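Local structure of GTP-binding protein (Pyrococcus horikoshii, 1WXQ) at residues W141-G144 against I145-G149; K148-D151 against K152-K155. The protein probably binds GTP and may hydrolyse nucleoside triphosphates as an Obg-type GTPase, although its cellular role is not established. All blocks are in the same frame, centred on the assembly; numbering follows the deposited sequence.

How the contacts relate
Contacts 1 and 2 illustrate how a chain leaves one helix and enters the next, and they share Lys148 and Gly149 at the joint. Contact 1 is the C-terminal end of helix 127-147 and its exit, held by i to i+4 backbone bonds, one of them weak; contact 2 is the short turn 151-154, where all three backbone bonds are weak. Their centres lie about 10 Å apart. Neither is wholly core or wholly surface: Ile142 and Leu146 are buried in contact 1, Trp150, Phe153 and Ala154 in contact 2. The chemistry differs at the margins, with two hydroxyls sharing the side-chain oxygen of Gln200 in contact 1 and a long, exposed salt bridge in contact 2.

Contact 1: residues W141-G144 against I145-G149; sequences WIYG and ILSKG
Tyr143 and Ser147, one helical turn apart, pack ring against methylene at the C-terminal end of helix 127-147. With CG anti to the backbone N (chi1 160°), the tyrosine ring runs along the helix towards its end, and Ser147 CB sits over one face, 3.8 Å from the ring centroid in a CH-pi contact displaced toward the rim. The same pair is joined through the backbone: Ser147 N donates to Tyr143 O at 2.8 Å. Next to it Leu146 N bonds to Ile142 O at 3.3 Å, and the buried Leu146 side chain continues into a cluster with Ile168, Leu203 and Phe206.

The flank formed by Trp141 and Ile145 is looser. These side chains lie side by side, and only the tip of the isoleucine, CD1, reaches the indole, at 3.8 Å from NE1; the backbone bond between the two residues is weak. The solvent side belongs to Lys148, the first residue to leave helical geometry. Its N still bonds to Gly144 O at 2.9 Å, while its extended side chain passes over Gly144, where the absence of a side chain lets the lysine run close to the backbone.

Both Tyr143 OH and Ser147 OG hydrogen-bond to Gln200 OE1 at the start of helix 200-214. Replacing Tyr143 with an alanine would probably uncover Ser147 CB and leave Gln200 without one of its two hydroxyl partners. Two hydroxyls converging on one side-chain amide oxygen imply a polar fastening between the end of one helix and the beginning of another.

Contact 2: residues K148-D151 against K152-K155; sequences KGWD and KFAK
Trp150 lays one face of its indole beside Phe153, whose CD2 stands 3.7 Å above the plane near the rim. The two planes are 29° apart and slid past each other, with 5.0 Å between the centroids of the phenyl and the six-membered indole ring, so overlap is slight and contact runs chiefly through the CZ3 corner of the indole. A chi1 of 170° on Phe153 sends its ring toward the indole, where CD2 and CE2 make the nearest approach.

The backbone beneath is a short, imperfect helical turn. Lys152 N reaches Gly149 O at 2.7 Å, but the bond is bent and weak; Ala154 N to Trp150 O and Lys155 N to Asp151 O, both 3.4 Å, are weak as well. Gly149 opens the turn with a positive phi (94°), at which a side chain would run into the preceding carbonyl oxygen.

Away from the rings the contact becomes polar and exposed. Asp151 and Lys155 extend in the same direction, and the lysine chain, bent at its outer torsions, carries NZ to 3.6 Å from Asp151 OD1, a long salt bridge at the surface.

In the fold, this turn follows helix 127-147 after a three-residue link, and the centre of the contact lies about 32 Å from the centre of the chain. Phe153 rests on Ala167 and Ile168 of helix 164-171, while Trp150 meets the Trp198 ring and Pro195, in the loop between helices 179-188 and 200-214.

Contact 1: residues W141-G144 against I145-G149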
# COMPACT_ATOMS: atom_id res chain seq x y z
N TRP A 141 11.17 -16.88 2.04
CA TRP A 141 10.26 -17.39 1.00
C TRP A 141 10.77 -17.02 -0.42
O TRP A 141 10.85 -17.88 -1.30
CB TRP A 141 8.86 -16.86 1.30
CG TRP A 141 7.94 -16.88 0.12
CD1 TRP A 141 7.61 -17.96 -0.66
CD2 TRP A 141 7.21 -15.77 -0.43
NE1 TRP A 141 6.73 -17.59 -1.65
CE2 TRP A 141 6.47 -16.25 -1.53
CE3 TRP A 141 7.11 -14.41 -0.08
CZ2 TRP A 141 5.64 -15.42 -2.30
CZ3 TRP A 141 6.28 -13.58 -0.85
CH2 TRP A 141 5.56 -14.09 -1.95
N ILE A 142 11.07 -15.72 -0.61
CA ILE A 142 11.69 -15.13 -1.80
C ILE A 142 13.06 -15.74 -2.07
O ILE A 142 13.42 -16.07 -3.18
CB ILE A 142 11.82 -13.62 -1.57
CG1 ILE A 142 10.51 -13.06 -1.01
CG2 ILE A 142 12.10 -12.92 -2.91
CD1 ILE A 142 10.37 -11.56 -1.28
N TYR A 143 13.86 -15.84 -0.99
CA TYR A 143 15.19 -16.42 -1.12
C TYR A 143 15.12 -17.87 -1.61
O TYR A 143 15.90 -18.31 -2.44
CB TYR A 143 15.87 -16.36 0.25
CG TYR A 143 16.98 -17.34 0.31
CD1 TYR A 143 18.19 -17.07 -0.33
CD2 TYR A 143 16.86 -18.51 1.06
CE1 TYR A 143 19.26 -17.93 -0.20
CE2 TYR A 143 17.93 -19.39 1.19
CZ TYR A 143 19.12 -19.10 0.56
OH TYR A 143 20.21 -19.95 0.70
N GLY A 144 14.21 -18.68 -1.09
CA GLY A 144 14.16 -20.06 -1.50
C GLY A 144 13.82 -20.17 -2.97
O GLY A 144 14.33 -21.05 -3.66
N ILE A 145 12.95 -19.29 -3.47
CA ILE A 145 12.59 -19.35 -4.88
C ILE A 145 13.80 -19.10 -5.77
O ILE A 145 13.93 -19.73 -6.81
CB ILE A 145 11.46 -18.37 -5.21
CG1 ILE A 145 10.20 -18.77 -4.45
CG2 ILE A 145 11.19 -18.38 -6.71
CD1 ILE A 145 8.99 -17.88 -4.74
N LEU A 146 14.68 -18.20 -5.35
CA LEU A 146 15.90 -17.89 -6.10
C LEU A 146 16.98 -18.96 -5.92
O LEU A 146 17.56 -19.45 -6.88
CB LEU A 146 16.47 -16.55 -5.63
CG LEU A 146 15.62 -15.32 -5.91
CD1 LEU A 146 16.05 -14.19 -5.01
CD2 LEU A 146 15.75 -14.93 -7.38
N SER A 147 17.24 -19.30 -4.66
CA SER A 147 18.26 -20.26 -4.26
C SER A 147 18.03 -21.67 -4.81
O SER A 147 18.93 -22.27 -5.41
CB SER A 147 18.33 -20.28 -2.73
OG SER A 147 19.62 -20.62 -2.29
N LYS A 148 16.83 -22.20 -4.60
CA LYS A 148 16.50 -23.53 -5.13
C LYS A 148 16.63 -23.55 -6.65
O LYS A 148 15.94 -22.80 -7.36
CB LYS A 148 15.05 -23.91 -4.77
CG LYS A 148 14.80 -24.14 -3.31
CD LYS A 148 13.34 -24.38 -3.00
CE LYS A 148 13.06 -24.08 -1.54
NZ LYS A 148 11.65 -24.34 -1.17
N GLY A 149 17.51 -24.40 -7.15
CA GLY A 149 17.69 -24.49 -8.59
C GLY A 149 18.83 -23.61 -9.04
O GLY A 149 19.40 -23.80 -10.10

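Contact 2: residues K148-D151 against K152-K155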
# COMPACT_ATOMS: atom_id res chain seq x y z
N LYS A 148 16.83 -22.20 -4.60
CA LYS A 148 16.50 -23.53 -5.13
C LYS A 148 16.63 -23.55 -6.65
O LYS A 148 15.94 -22.80 -7.36
CB LYS A 148 15.05 -23.91 -4.77
CG LYS A 148 14.80 -24.14 -3.31
CD LYS A 148 13.34 -24.38 -3.00
CE LYS A 148 13.06 -24.08 -1.54
NZ LYS A 148 11.65 -24.34 -1.17
N GLY A 149 17.51 -24.40 -7.15
CA GLY A 149 17.69 -24.49 -8.59
C GLY A 149 18.83 -23.61 -9.04
O GLY A 149 19.40 -23.80 -10.10
N TRP A 150 19.19 -22.63 -8.22
CA TRP A 150 19.90 -21.40 -8.60
C TRP A 150 21.20 -21.69 -9.37
O TRP A 150 21.86 -20.79 -9.89
CB TRP A 150 20.22 -20.62 -7.33
CG TRP A 150 21.06 -19.44 -7.65
CD1 TRP A 150 22.46 -19.36 -7.57
CD2 TRP A 150 20.60 -18.19 -8.22
NE1 TRP A 150 22.94 -18.18 -8.04
CE2 TRP A 150 21.75 -17.40 -8.46
CE3 TRP A 150 19.34 -17.68 -8.53
CZ2 TRP A 150 21.62 -16.14 -9.02
CZ3 TRP A 150 19.21 -16.42 -9.08
CH2 TRP A 150 20.36 -15.64 -9.33
N ASP A 151 21.61 -22.98 -9.47
CA ASP A 151 22.84 -23.25 -10.19
C ASP A 151 22.51 -23.41 -11.67
O ASP A 151 23.21 -22.93 -12.56
CB ASP A 151 23.42 -24.55 -9.64
CG ASP A 151 24.90 -24.37 -9.30
OD1 ASP A 151 25.71 -24.39 -10.23
OD2 ASP A 151 25.22 -24.27 -8.12
N LYS A 152 21.41 -24.14 -11.91
CA LYS A 152 20.80 -24.35 -13.23
C LYS A 152 19.84 -23.22 -13.52
O LYS A 152 18.72 -23.39 -14.01
CB LYS A 152 20.03 -25.67 -13.25
CG LYS A 152 20.94 -26.88 -13.29
CD LYS A 152 20.12 -28.15 -13.33
CE LYS A 152 20.96 -29.41 -13.28
NZ LYS A 152 20.06 -30.55 -13.29
N PHE A 153 20.29 -22.04 -13.08
CA PHE A 153 19.75 -20.83 -13.60
C PHE A 153 20.89 -19.89 -13.99
O PHE A 153 20.86 -19.26 -15.05
CB PHE A 153 18.88 -20.22 -12.51
CG PHE A 153 18.48 -18.83 -12.90
CD1 PHE A 153 17.23 -18.61 -13.47
CD2 PHE A 153 19.30 -17.77 -12.57
CE1 PHE A 153 16.80 -17.31 -13.68
CE2 PHE A 153 18.86 -16.47 -12.79
CZ PHE A 153 17.60 -16.23 -13.35
N ALA A 154 21.95 -19.90 -13.21
CA ALA A 154 23.07 -19.00 -13.49
C ALA A 154 23.79 -19.37 -14.79
O ALA A 154 24.37 -18.53 -15.48
CB ALA A 154 24.05 -19.08 -12.32
N LYS A 155 23.78 -20.68 -15.11
CA LYS A 155 24.53 -21.09 -16.29
C LYS A 155 23.64 -21.16 -17.54
O LYS A 155 24.12 -21.23 -18.67
CB LYS A 155 25.12 -22.47 -16.00
CG LYS A 155 25.98 -22.46 -14.74
CD LYS A 155 26.94 -23.65 -14.69
CE LYS A 155 26.34 -24.86 -13.97
NZ LYS A 155 27.37 -25.52 -13.18